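Tryptophanyl-tRNA synthetase (PDB 3JXE) catalyses the ATP-dependent attachment of L-tryptophan to tRNA(Trp), releasing AMP and diphosphate. Local coordinates at residues K23-T27 against D218-R222; K53-R59 against A238-V244; F94-K98 against I140-F145; D146-I152 against F364-L370. All blocks are in the same frame, centred on the assembly; numbering follows the deposited sequence.

Contacts 2 and 3 are buried; contacts 1 and 4 are partly exposed. Contacts 2 and 4 reach opposite parts of one mixed sheet. Contact 2 pairs two of its strands by backbone hydrogen bonds. Contact 4 sets a C-terminal helix junction against the outermost strand, 150-154, through one good and two weak bonds. Contact 1 touches contact 2 through the salt bridge of D218 with R59, and both meet the tryptophanyl-adenylate. Contact 3 joins helix 88-104 to the end of helix 126-141 and the turn after it, mostly by aliphatic groups over phenylalanine rings, with one lysine anchor. It touches contact 2 at F55 and A96, and contact 4 where I141 and F145 meet F364.

Contact 1: K23-T27 against D218-R222; sequences KHFGT and DPYWR. With TYM (tryptophanyl-5'AMP), chain E.
F25 turns its ring back beside its own backbone N (chi1 -82°), while the carboxylate of D218 swings away from the backbone N (chi1 -171°). With these torsions ring and carboxylate slide past each other in opposite directions, their planes 20° apart. F25 CD1 is 3.3 Å from D218 OD2. Further out on the ring, F25 CE1 meets the proline ring at P219 CD, 3.7 Å away. The methyl T27 CG2 packs against the same carboxylate, 3.7 Å from D218 OD2.

R222 reaches back from the helix with a bend at chi3. F25 O sits over the centre of one face of its guanidinium, 3.2 Å from R222 CZ. This is a contact over the plane and not a hydrogen bond. R59 of strand 55-59 bonds F25 O through NH2 and makes a salt bridge to D218 OD2 through NH1. S57 OG of the same strand pairs with T27 OG1, and H240 NE2 of strand 237-241 makes a weak bond with D218 OD1.

W221, on the same helix, presents its ring edge to the ligand indole, with W221 CZ2 3.5 Å from TYM CZ2. The contact thus seats helix 218-227, which follows strand 209-214 in the class I Rossmann fold and lines the tryptophan end of the adenylate pocket.

Contact 2: K53-R59 against A238-V244; sequences KFFFSHR and ALHSKFV. With TYM (tryptophanyl-5'AMP), chain E.
Strand 55-59 pairs antiparallel with strand 237-241 of the Rossmann sheet, with a classic beta bulge where F56 and S57 both face H240. The rings are turned differently along the pair. S241 CB stands over the centre of one face of the F55 ring, 3.5 Å from its centroid and only 6° off the normal, a CH-pi contact. F56 instead offers its edge, with F56 CE2 3.4 Å from S241 O. F54 has CG anti to the backbone N (chi1 179°), which carries its ring against K242 to V244, the residues that follow strand 237-241. There K242 N lies over the face and F243 O at the edge.

On the sheet face opposite F55 and S241, S57 OG bonds H240 ND1 at 3.2 Å, and R59 CG touches the edge of the same imidazole. The polar ends of S57 and R59 also serve contact 1, through T27 and D218.

The backbone holds these groups in register. At the bulge H240 O takes a bond from F56 N and a weak one from S57 N, and H240 N donates to S57 O. R59 and A238 are bonded both ways, N to O. K242 N bonds F54 O at 2.8 Å, holding the start of the segment that reaches the adenine. There V244 N donates to N1 of the ligand TYM, 2.8 Å away and almost straight at 178°.

Contact 3: F94-K98 against I140-F145; sequences FFATK and IIAVGF
In this part of the Rossmann fold, helix 88-104 meets the end of helix 126-141 and the turn that follows it. Helix 88-104, which starts within the HIGH region, is the crossover between the parallel strands 75-80 and 108-112. Helix 126-141 leads to strand 150-154.

F94 and I140 pack first: I140 CG1 lies over one face of the F94 ring, offset toward the rim, 3.9 Å from the ring centroid of F94. V143 CG1 stands over the middle of the F95 ring, 3.8 Å from the centroid of F95. F145 reaches helix 88-104 and turns its ring edge to a backbone oxygen, with F145 CZ 3.4 Å from F94 O. F145 CE2 also touches K98 CA and CB.

K98 adds the polar part. With chi1 at 175° its chain leaves opposite the backbone N. It passes V143 at a slant, K98 CD against V143 CG1, before bending at chi4. That bend brings the ammonium to two successive carbonyls of the turn where G144 takes a positive phi. V143 O accepts from K98 NZ at 2.8 Å, and G144 O accepts in its carbonyl plane, on a lone pair, 2.7 Å from K98 NZ.

Contact 4: D146-I152 against F364-L370; sequences DPDKTFI and FKYTGKL
F364 and I152 form the central link. I152 N donates to F364 O at 3.0 Å, and the bond is nearly straight at 174°. The side chains pack beside it, with I152 CD1 3.8 Å from F364 CB. F364 then extends its ring along the strand. T150 CB lies at the ring edge, and F364 CE1 comes to 3.8 Å from P147 CA. On the other side of the strand F151 holds CG opposite its backbone N (chi1 -180°). This puts its ring edge at a carbonyl, F151 CE2 to K365 O at 3.3 Å. L370 CD1 covers the backbone of K149 and T150.

D148 meets the next helix at its start, where G368 is the N-cap. D148 accepts two weak bonds: K369 N to D148 OD1 at 3.4 Å and L370 N to D148 O at 3.2 Å. The side chains of D148 and K369 cross near a right angle, with CB of D148 3.5 Å from CB of K369.

In the second shell, D146 OD1 accepts from D148 N in an Asx turn, and T150 OG1 bonds D146 O and also Q101. These bonds hold the loop. K365, by a salt bridge to E157, and Y366, packed on I379 of the second subunit, tie the helix end.

The polar bonds thus lie mainly on backbone atoms. A helix carbonyl serves the outermost strand. The D148 carboxylate, near the N terminus of helix 369-375, would probably interact favourably with its partial positive charge, though the bonds are weak.

Contact 1: K23-T27 against D218-R222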
# COMPACT_ATOMS: atom_id res chain seq x y z
N LYS B 23 -30.26 10.62 -5.30
CA LYS B 23 -30.98 9.42 -4.88
C LYS B 23 -30.14 8.16 -5.08
O LYS B 23 -30.10 7.29 -4.21
CB LYS B 23 -32.31 9.29 -5.63
CG LYS B 23 -33.26 10.50 -5.54
CD LYS B 23 -34.08 10.51 -4.25
CE LYS B 23 -33.42 11.35 -3.15
NZ LYS B 23 -34.21 11.34 -1.89
N HIS B 24 -29.47 8.08 -6.23
CA HIS B 24 -28.64 6.93 -6.60
C HIS B 24 -27.46 6.72 -5.65
O HIS B 24 -27.04 5.59 -5.42
CB HIS B 24 -28.12 7.09 -8.03
CG HIS B 24 -29.10 6.66 -9.08
ND1 HIS B 24 -30.40 7.14 -9.13
CD2 HIS B 24 -28.97 5.82 -10.13
CE1 HIS B 24 -31.02 6.60 -10.17
NE2 HIS B 24 -30.18 5.79 -10.79
N PHE B 25 -26.93 7.82 -5.12
CA PHE B 25 -25.75 7.78 -4.25
C PHE B 25 -26.11 7.88 -2.77
O PHE B 25 -25.28 7.60 -1.90
CB PHE B 25 -24.76 8.90 -4.64
CG PHE B 25 -23.87 8.55 -5.80
CD1 PHE B 25 -22.58 9.07 -5.87
CD2 PHE B 25 -24.30 7.71 -6.82
CE1 PHE B 25 -21.74 8.77 -6.94
CE2 PHE B 25 -23.46 7.40 -7.89
CZ PHE B 25 -22.18 7.93 -7.95
N GLY B 26 -27.36 8.27 -2.49
CA GLY B 26 -27.85 8.37 -1.12
C GLY B 26 -27.38 9.61 -0.38
O GLY B 26 -27.41 9.66 0.85
N THR B 27 -26.95 10.62 -1.14
CA THR B 27 -26.53 11.89 -0.56
C THR B 27 -27.74 12.77 -0.26
O THR B 27 -28.87 12.41 -0.59
CB THR B 27 -25.56 12.65 -1.51
OG1 THR B 27 -26.25 13.00 -2.72
CG2 THR B 27 -24.35 11.80 -1.84
N ASP B 218 -17.62 10.52 -4.89
CA ASP B 218 -18.44 10.11 -3.74
C ASP B 218 -18.38 8.63 -3.32
O ASP B 218 -18.40 8.35 -2.12
CB ASP B 218 -19.89 10.55 -3.95
CG ASP B 218 -20.74 10.36 -2.71
OD1 ASP B 218 -20.49 11.05 -1.70
OD2 ASP B 218 -21.65 9.50 -2.75
N PRO B 219 -18.33 7.69 -4.29
CA PRO B 219 -18.23 6.27 -3.93
C PRO B 219 -17.23 5.95 -2.81
O PRO B 219 -17.52 5.11 -1.96
CB PRO B 219 -17.79 5.62 -5.24
CG PRO B 219 -18.46 6.43 -6.27
CD PRO B 219 -18.41 7.85 -5.76
N TYR B 220 -16.08 6.62 -2.80
CA TYR B 220 -15.07 6.44 -1.75
C TYR B 220 -15.60 6.83 -0.37
O TYR B 220 -15.31 6.16 0.62
CB TYR B 220 -13.83 7.29 -2.03
CG TYR B 220 -13.05 6.92 -3.26
CD1 TYR B 220 -13.14 7.69 -4.42
CD2 TYR B 220 -12.21 5.81 -3.27
CE1 TYR B 220 -12.41 7.36 -5.55
CE2 TYR B 220 -11.48 5.47 -4.40
CZ TYR B 220 -11.59 6.25 -5.54
OH TYR B 220 -10.87 5.93 -6.67
N TRP B 221 -16.36 7.92 -0.33
CA TRP B 221 -16.78 8.51 0.94
C TRP B 221 -17.89 7.72 1.62
O TRP B 221 -17.86 7.54 2.83
CB TRP B 221 -17.17 9.98 0.77
CG TRP B 221 -16.26 10.77 -0.16
CD1 TRP B 221 -16.65 11.68 -1.10
CD2 TRP B 221 -14.83 10.70 -0.24
NE1 TRP B 221 -15.56 12.18 -1.76
CE2 TRP B 221 -14.43 11.60 -1.25
CE3 TRP B 221 -13.85 9.96 0.43
CZ2 TRP B 221 -13.09 11.78 -1.60
CZ3 TRP B 221 -12.51 10.14 0.09
CH2 TRP B 221 -12.15 11.05 -0.92
N ARG B 222 -18.85 7.23 0.83
CA ARG B 222 -19.92 6.41 1.40
C ARG B 222 -19.40 5.05 1.90
O ARG B 222 -20.01 4.44 2.77
CB ARG B 222 -21.09 6.24 0.41
CG ARG B 222 -20.82 5.31 -0.76
CD ARG B 222 -21.98 5.32 -1.76
NE ARG B 222 -23.23 4.82 -1.18
CZ ARG B 222 -24.33 4.54 -1.88
NH1 ARG B 222 -24.35 4.71 -3.20
NH2 ARG B 222 -25.41 4.08 -1.25
P TYM E . -9.33 13.99 -10.48
O1P TYM E . -7.87 14.24 -10.54
O2P TYM E . -9.99 13.25 -11.58
O5' TYM E . -10.10 15.39 -10.31
C5' TYM E . -9.70 16.30 -9.28
C4' TYM E . -10.89 17.10 -8.75
O4' TYM E . -11.61 17.70 -9.87
C1' TYM E . -13.01 17.29 -9.80
N9 TYM E . -13.46 17.25 -11.23
C4 TYM E . -14.32 18.10 -11.79
N3 TYM E . -15.01 19.16 -11.33
C2 TYM E . -15.82 19.85 -12.13
N1 TYM E . -15.97 19.52 -13.40
C6 TYM E . -15.30 18.48 -13.93
N6 TYM E . -15.46 18.17 -15.21
C5 TYM E . -14.45 17.74 -13.12
N7 TYM E . -13.67 16.68 -13.32
C8 TYM E . -13.06 16.39 -12.17
C2' TYM E . -12.98 15.96 -9.05
O2' TYM E . -14.22 15.75 -8.37
C3' TYM E . -11.89 16.19 -8.02
O3' TYM E . -12.42 16.92 -6.90
NH3 TYM E . -8.85 10.05 -7.51
CA TYM E . -9.04 11.50 -7.49
CB TYM E . -7.93 12.15 -6.65
CG TYM E . -8.35 12.33 -5.16
CD2 TYM E . -9.37 13.13 -4.65
CE2 TYM E . -9.37 12.98 -3.26
CE3 TYM E . -10.30 13.97 -5.26
CD1 TYM E . -7.77 11.74 -4.09
NE1 TYM E . -8.40 12.14 -2.90
CZ2 TYM E . -10.30 13.67 -2.49
CZ3 TYM E . -11.23 14.66 -4.48
CH2 TYM E . -11.23 14.51 -3.09
C TYM E . -8.98 12.07 -8.91
O TYM E . -8.36 11.48 -9.79
OPP TYM E . -9.67 13.24 -9.08

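Contact 2: K53-R59 against A238-V244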
# COMPACT_ATOMS: atom_id res chain seq x y z
N LYS B 53 -25.30 27.63 -6.46
CA LYS B 53 -25.60 26.20 -6.30
C LYS B 53 -24.92 25.28 -7.32
O LYS B 53 -25.53 24.33 -7.83
CB LYS B 53 -27.12 25.97 -6.26
CG LYS B 53 -27.78 26.49 -4.99
CD LYS B 53 -29.30 26.49 -5.10
CE LYS B 53 -29.93 27.10 -3.86
NZ LYS B 53 -31.41 27.22 -3.99
N PHE B 54 -23.65 25.56 -7.61
CA PHE B 54 -22.82 24.65 -8.39
C PHE B 54 -22.47 23.46 -7.51
O PHE B 54 -22.43 22.32 -7.97
CB PHE B 54 -21.56 25.35 -8.89
CG PHE B 54 -20.64 24.46 -9.69
CD1 PHE B 54 -19.38 24.14 -9.20
CD2 PHE B 54 -21.05 23.94 -10.91
CE1 PHE B 54 -18.53 23.31 -9.94
CE2 PHE B 54 -20.20 23.12 -11.65
CZ PHE B 54 -18.94 22.80 -11.16
N PHE B 55 -22.22 23.75 -6.23
CA PHE B 55 -22.21 22.73 -5.20
C PHE B 55 -23.66 22.49 -4.78
O PHE B 55 -24.30 23.37 -4.19
CB PHE B 55 -21.35 23.16 -4.01
CG PHE B 55 -19.89 22.92 -4.21
CD1 PHE B 55 -19.11 23.81 -4.95
CD2 PHE B 55 -19.28 21.80 -3.66
CE1 PHE B 55 -17.75 23.58 -5.13
CE2 PHE B 55 -17.92 21.56 -3.84
CZ PHE B 55 -17.15 22.46 -4.58
N PHE B 56 -24.17 21.31 -5.11
CA PHE B 56 -25.60 21.02 -5.01
C PHE B 56 -25.93 19.97 -3.95
O PHE B 56 -27.05 19.93 -3.44
CB PHE B 56 -26.12 20.55 -6.38
CG PHE B 56 -25.63 19.18 -6.78
CD1 PHE B 56 -26.49 18.10 -6.79
CD2 PHE B 56 -24.30 18.98 -7.16
CE1 PHE B 56 -26.05 16.83 -7.16
CE2 PHE B 56 -23.85 17.72 -7.53
CZ PHE B 56 -24.72 16.65 -7.53
N SER B 57 -24.95 19.13 -3.63
CA SER B 57 -25.15 18.02 -2.71
C SER B 57 -24.14 18.03 -1.57
O SER B 57 -23.06 18.60 -1.69
CB SER B 57 -25.06 16.69 -3.48
OG SER B 57 -25.23 15.59 -2.61
N HIS B 58 -24.51 17.40 -0.46
CA HIS B 58 -23.64 17.33 0.71
C HIS B 58 -23.82 16.04 1.51
O HIS B 58 -24.76 15.27 1.27
CB HIS B 58 -23.85 18.54 1.62
CG HIS B 58 -25.01 18.40 2.57
ND1 HIS B 58 -26.31 18.69 2.21
CD2 HIS B 58 -25.06 17.99 3.86
CE1 HIS B 58 -27.11 18.47 3.23
NE2 HIS B 58 -26.37 18.04 4.25
N ARG B 59 -22.91 15.81 2.44
CA ARG B 59 -23.02 14.75 3.44
C ARG B 59 -22.57 15.30 4.78
O ARG B 59 -21.47 15.84 4.88
CB ARG B 59 -22.15 13.55 3.05
CG ARG B 59 -22.79 12.60 2.07
CD ARG B 59 -22.17 11.22 2.18
NE ARG B 59 -23.13 10.18 1.83
CZ ARG B 59 -23.09 9.46 0.71
NH1 ARG B 59 -22.13 9.67 -0.18
NH2 ARG B 59 -24.00 8.53 0.48
N ALA B 238 -19.00 15.74 3.38
CA ALA B 238 -18.65 16.04 1.99
C ALA B 238 -19.48 17.17 1.40
O ALA B 238 -20.64 17.37 1.78
CB ALA B 238 -18.77 14.79 1.13
N LEU B 239 -18.87 17.91 0.48
CA LEU B 239 -19.57 18.87 -0.35
C LEU B 239 -19.37 18.48 -1.81
O LEU B 239 -18.23 18.42 -2.29
CB LEU B 239 -19.07 20.30 -0.11
CG LEU B 239 -19.52 21.02 1.17
CD1 LEU B 239 -18.60 22.19 1.45
CD2 LEU B 239 -20.97 21.48 1.07
N HIS B 240 -20.46 18.18 -2.50
CA HIS B 240 -20.40 17.71 -3.88
C HIS B 240 -20.75 18.82 -4.86
O HIS B 240 -21.79 19.47 -4.73
CB HIS B 240 -21.35 16.52 -4.08
CG HIS B 240 -21.21 15.45 -3.05
ND1 HIS B 240 -22.13 15.26 -2.04
CD2 HIS B 240 -20.25 14.51 -2.86
CE1 HIS B 240 -21.75 14.25 -1.29
NE2 HIS B 240 -20.61 13.78 -1.76
N SER B 241 -19.87 19.02 -5.84
CA SER B 241 -20.14 19.97 -6.91
C SER B 241 -20.66 19.25 -8.15
O SER B 241 -20.52 18.03 -8.27
CB SER B 241 -18.87 20.76 -7.27
OG SER B 241 -18.01 20.01 -8.11
N LYS B 242 -21.28 20.01 -9.04
CA LYS B 242 -21.65 19.50 -10.36
C LYS B 242 -20.39 19.42 -11.23
O LYS B 242 -19.28 19.67 -10.75
CB LYS B 242 -22.69 20.41 -11.02
CG LYS B 242 -24.06 20.38 -10.37
CD LYS B 242 -25.01 21.36 -11.04
CE LYS B 242 -26.32 21.47 -10.28
NZ LYS B 242 -27.25 22.46 -10.90
N PHE B 243 -20.57 19.05 -12.49
CA PHE B 243 -19.45 19.01 -13.43
C PHE B 243 -19.43 20.25 -14.31
O PHE B 243 -20.48 20.81 -14.65
CB PHE B 243 -19.51 17.75 -14.30
CG PHE B 243 -19.44 16.47 -13.52
CD1 PHE B 243 -20.50 15.58 -13.55
CD2 PHE B 243 -18.32 16.16 -12.76
CE1 PHE B 243 -20.45 14.38 -12.84
CE2 PHE B 243 -18.26 14.97 -12.04
CZ PHE B 243 -19.32 14.09 -12.08
N VAL B 244 -18.23 20.67 -14.69
CA VAL B 244 -18.06 21.70 -15.70
C VAL B 244 -18.14 21.01 -17.06
O VAL B 244 -17.34 20.11 -17.35
CB VAL B 244 -16.71 22.44 -15.56
CG1 VAL B 244 -16.62 23.60 -16.53
CG2 VAL B 244 -16.52 22.93 -14.14
P TYM E . -9.33 13.99 -10.48
O1P TYM E . -7.87 14.24 -10.54
O2P TYM E . -9.99 13.25 -11.58
O5' TYM E . -10.10 15.39 -10.31
C5' TYM E . -9.70 16.30 -9.28
C4' TYM E . -10.89 17.10 -8.75
O4' TYM E . -11.61 17.70 -9.87
C1' TYM E . -13.01 17.29 -9.80
N9 TYM E . -13.46 17.25 -11.23
C4 TYM E . -14.32 18.10 -11.79
N3 TYM E . -15.01 19.16 -11.33
C2 TYM E . -15.82 19.85 -12.13
N1 TYM E . -15.97 19.52 -13.40
C6 TYM E . -15.30 18.48 -13.93
N6 TYM E . -15.46 18.17 -15.21
C5 TYM E . -14.45 17.74 -13.12
N7 TYM E . -13.67 16.68 -13.32
C8 TYM E . -13.06 16.39 -12.17
C2' TYM E . -12.98 15.96 -9.05
O2' TYM E . -14.22 15.75 -8.37
C3' TYM E . -11.89 16.19 -8.02
O3' TYM E . -12.42 16.92 -6.90
NH3 TYM E . -8.85 10.05 -7.51
CA TYM E . -9.04 11.50 -7.49
CB TYM E . -7.93 12.15 -6.65
CG TYM E . -8.35 12.33 -5.16
CD2 TYM E . -9.37 13.13 -4.65
CE2 TYM E . -9.37 12.98 -3.26
CE3 TYM E . -10.30 13.97 -5.26
CD1 TYM E . -7.77 11.74 -4.09
NE1 TYM E . -8.40 12.14 -2.90
CZ2 TYM E . -10.30 13.67 -2.49
CZ3 TYM E . -11.23 14.66 -4.48
CH2 TYM E . -11.23 14.51 -3.09
C TYM E . -8.98 12.07 -8.91
O TYM E . -8.36 11.48 -9.79
OPP TYM E . -9.67 13.24 -9.08

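Contact 3: F94-K98 against I140-F145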
# COMPACT_ATOMS: atom_id res chain seq x y z
N PHE B 94 -10.66 23.04 -5.50
CA PHE B 94 -9.57 23.67 -4.77
C PHE B 94 -9.86 25.11 -4.36
O PHE B 94 -9.41 25.57 -3.31
CB PHE B 94 -8.26 23.59 -5.57
CG PHE B 94 -7.72 22.19 -5.69
CD1 PHE B 94 -8.00 21.41 -6.80
CD2 PHE B 94 -6.92 21.65 -4.68
CE1 PHE B 94 -7.50 20.11 -6.92
CE2 PHE B 94 -6.42 20.36 -4.79
CZ PHE B 94 -6.71 19.59 -5.91
N PHE B 95 -10.62 25.83 -5.19
CA PHE B 95 -11.07 27.18 -4.87
C PHE B 95 -12.10 27.18 -3.74
O PHE B 95 -12.11 28.08 -2.90
CB PHE B 95 -11.64 27.88 -6.10
CG PHE B 95 -10.61 28.60 -6.93
CD1 PHE B 95 -10.06 27.99 -8.05
CD2 PHE B 95 -10.20 29.88 -6.59
CE1 PHE B 95 -9.10 28.64 -8.81
CE2 PHE B 95 -9.24 30.55 -7.35
CZ PHE B 95 -8.69 29.93 -8.46
N ALA B 96 -12.95 26.16 -3.73
CA ALA B 96 -13.93 25.97 -2.66
C ALA B 96 -13.23 25.64 -1.35
O ALA B 96 -13.61 26.14 -0.29
CB ALA B 96 -14.91 24.87 -3.03
N THR B 97 -12.19 24.81 -1.44
CA THR B 97 -11.40 24.41 -0.27
C THR B 97 -10.58 25.59 0.26
O THR B 97 -10.34 25.69 1.47
CB THR B 97 -10.49 23.22 -0.59
OG1 THR B 97 -11.17 22.31 -1.47
CG2 THR B 97 -10.11 22.48 0.68
N LYS B 98 -10.14 26.46 -0.65
CA LYS B 98 -9.43 27.69 -0.29
C LYS B 98 -10.29 28.58 0.59
O LYS B 98 -9.86 29.04 1.64
CB LYS B 98 -9.00 28.45 -1.55
CG LYS B 98 -8.36 29.80 -1.29
CD LYS B 98 -8.44 30.70 -2.51
CE LYS B 98 -7.89 32.09 -2.22
NZ LYS B 98 -6.41 32.09 -2.01
N ILE B 140 -2.09 23.95 -7.98
CA ILE B 140 -2.81 23.88 -6.71
C ILE B 140 -2.30 24.94 -5.72
O ILE B 140 -3.10 25.60 -5.05
CB ILE B 140 -2.76 22.45 -6.10
CG1 ILE B 140 -3.53 21.48 -7.00
CG2 ILE B 140 -3.33 22.42 -4.68
CD1 ILE B 140 -3.16 20.02 -6.81
N ILE B 141 -0.98 25.11 -5.65
CA ILE B 141 -0.38 26.15 -4.81
C ILE B 141 -0.75 27.55 -5.31
O ILE B 141 -0.91 28.47 -4.51
CB ILE B 141 1.16 25.99 -4.70
CG1 ILE B 141 1.52 24.68 -3.99
CG2 ILE B 141 1.79 27.18 -3.96
CD1 ILE B 141 3.00 24.40 -3.90
N ALA B 142 -0.92 27.68 -6.63
CA ALA B 142 -1.30 28.95 -7.26
C ALA B 142 -2.67 29.48 -6.80
O ALA B 142 -2.96 30.67 -6.96
CB ALA B 142 -1.26 28.83 -8.77
N VAL B 143 -3.50 28.60 -6.25
CA VAL B 143 -4.81 29.00 -5.73
C VAL B 143 -4.64 29.84 -4.46
O VAL B 143 -5.39 30.78 -4.23
CB VAL B 143 -5.72 27.78 -5.46
CG1 VAL B 143 -7.13 28.22 -5.10
CG2 VAL B 143 -5.76 26.86 -6.67
N GLY B 144 -3.63 29.48 -3.66
CA GLY B 144 -3.30 30.23 -2.45
C GLY B 144 -3.93 29.66 -1.19
O GLY B 144 -5.07 30.00 -0.85
N PHE B 145 -3.19 28.80 -0.51
CA PHE B 145 -3.62 28.20 0.76
C PHE B 145 -2.71 28.65 1.90
O PHE B 145 -1.59 29.11 1.65
CB PHE B 145 -3.62 26.67 0.66
CG PHE B 145 -4.51 26.12 -0.42
CD1 PHE B 145 -3.97 25.65 -1.60
CD2 PHE B 145 -5.89 26.08 -0.24
CE1 PHE B 145 -4.79 25.14 -2.60
CE2 PHE B 145 -6.72 25.57 -1.24
CZ PHE B 145 -6.17 25.10 -2.42

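Contact 4: D146-I152 against F364-L370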
# COMPACT_ATOMS: atom_id res chain seq x y z
N ASP B 146 -3.18 28.51 3.14
CA ASP B 146 -2.39 28.83 4.33
C ASP B 146 -1.13 27.97 4.36
O ASP B 146 -1.22 26.74 4.41
CB ASP B 146 -3.22 28.62 5.60
CG ASP B 146 -2.57 29.23 6.84
OD1 ASP B 146 -1.35 29.03 7.07
OD2 ASP B 146 -3.29 29.89 7.62
N PRO B 147 0.06 28.61 4.34
CA PRO B 147 1.33 27.89 4.24
C PRO B 147 1.69 27.08 5.49
O PRO B 147 2.67 26.34 5.48
CB PRO B 147 2.36 29.01 4.03
CG PRO B 147 1.57 30.25 3.72
CD PRO B 147 0.26 30.06 4.41
N ASP B 148 0.89 27.22 6.54
CA ASP B 148 1.15 26.54 7.81
C ASP B 148 0.01 25.62 8.23
O ASP B 148 0.16 24.82 9.16
CB ASP B 148 1.45 27.57 8.90
CG ASP B 148 2.77 28.30 8.68
OD1 ASP B 148 3.75 27.66 8.21
OD2 ASP B 148 2.83 29.51 8.98
N LYS B 149 -1.12 25.73 7.55
CA LYS B 149 -2.27 24.87 7.81
C LYS B 149 -2.67 24.05 6.58
O LYS B 149 -3.85 23.71 6.40
CB LYS B 149 -3.45 25.69 8.34
CG LYS B 149 -3.25 26.17 9.78
CD LYS B 149 -4.55 26.66 10.41
CE LYS B 149 -4.92 28.07 9.96
NZ LYS B 149 -5.97 28.66 10.82
N THR B 150 -1.69 23.73 5.74
CA THR B 150 -1.92 22.92 4.54
C THR B 150 -0.76 21.95 4.30
O THR B 150 0.41 22.32 4.37
CB THR B 150 -2.15 23.80 3.27
OG1 THR B 150 -3.18 24.76 3.53
CG2 THR B 150 -2.56 22.94 2.08
N PHE B 151 -1.11 20.69 4.04
CA PHE B 151 -0.14 19.65 3.72
C PHE B 151 -0.46 19.02 2.37
O PHE B 151 -1.52 18.42 2.19
CB PHE B 151 -0.09 18.60 4.83
CG PHE B 151 0.90 17.48 4.59
CD1 PHE B 151 0.53 16.16 4.82
CD2 PHE B 151 2.19 17.75 4.15
CE1 PHE B 151 1.44 15.12 4.61
CE2 PHE B 151 3.11 16.72 3.94
CZ PHE B 151 2.73 15.40 4.17
N ILE B 152 0.45 19.18 1.42
CA ILE B 152 0.33 18.58 0.10
C ILE B 152 1.33 17.44 -0.01
O ILE B 152 2.54 17.65 0.11
CB ILE B 152 0.55 19.61 -1.04
CG1 ILE B 152 -0.45 20.77 -0.91
CG2 ILE B 152 0.41 18.93 -2.40
CD1 ILE B 152 -0.15 21.96 -1.80
N PHE B 364 4.94 23.77 1.35
CA PHE B 364 3.67 23.04 1.36
C PHE B 364 3.83 21.51 1.43
O PHE B 364 2.90 20.81 1.82
CB PHE B 364 2.82 23.40 0.14
CG PHE B 364 2.12 24.73 0.27
CD1 PHE B 364 0.92 24.83 0.97
CD2 PHE B 364 2.64 25.87 -0.33
CE1 PHE B 364 0.26 26.05 1.09
CE2 PHE B 364 1.99 27.09 -0.21
CZ PHE B 364 0.80 27.19 0.50
N LYS B 365 5.01 21.02 1.07
CA LYS B 365 5.26 19.58 1.07
C LYS B 365 6.07 19.08 2.26
O LYS B 365 5.91 17.93 2.68
CB LYS B 365 5.94 19.14 -0.23
CG LYS B 365 5.08 19.28 -1.48
CD LYS B 365 5.10 18.01 -2.33
CE LYS B 365 6.49 17.70 -2.89
NZ LYS B 365 6.56 16.29 -3.34
N TYR B 366 6.95 19.94 2.80
CA TYR B 366 7.89 19.51 3.84
C TYR B 366 8.06 20.49 5.01
O TYR B 366 7.85 20.12 6.17
CB TYR B 366 9.28 19.24 3.23
CG TYR B 366 9.27 18.51 1.92
CD1 TYR B 366 9.59 19.18 0.73
CD2 TYR B 366 8.97 17.15 1.85
CE1 TYR B 366 9.59 18.50 -0.49
CE2 TYR B 366 8.97 16.47 0.64
CZ TYR B 366 9.28 17.15 -0.52
OH TYR B 366 9.29 16.47 -1.72
N THR B 367 8.44 21.72 4.69
CA THR B 367 8.93 22.68 5.69
C THR B 367 7.83 23.33 6.53
O THR B 367 8.06 23.66 7.70
CB THR B 367 9.79 23.78 5.01
OG1 THR B 367 10.74 23.17 4.14
CG2 THR B 367 10.53 24.63 6.05
N GLY B 368 6.65 23.50 5.94
CA GLY B 368 5.52 24.16 6.61
C GLY B 368 5.14 23.57 7.95
O GLY B 368 5.49 22.44 8.27
N LYS B 369 4.41 24.36 8.74
CA LYS B 369 4.01 23.99 10.10
C LYS B 369 3.30 22.64 10.14
O LYS B 369 3.66 21.77 10.94
CB LYS B 369 3.14 25.09 10.71
CG LYS B 369 3.19 25.20 12.23
CD LYS B 369 2.01 24.47 12.88
CE LYS B 369 1.83 24.89 14.33
NZ LYS B 369 3.04 24.61 15.17
N LEU B 370 2.30 22.46 9.28
CA LEU B 370 1.56 21.20 9.19
C LEU B 370 2.42 20.12 8.54
O LEU B 370 2.50 19.00 9.04
CB LEU B 370 0.26 21.39 8.39
CG LEU B 370 -1.03 20.68 8.82
CD1 LEU B 370 -2.07 20.79 7.73
CD2 LEU B 370 -0.81 19.22 9.18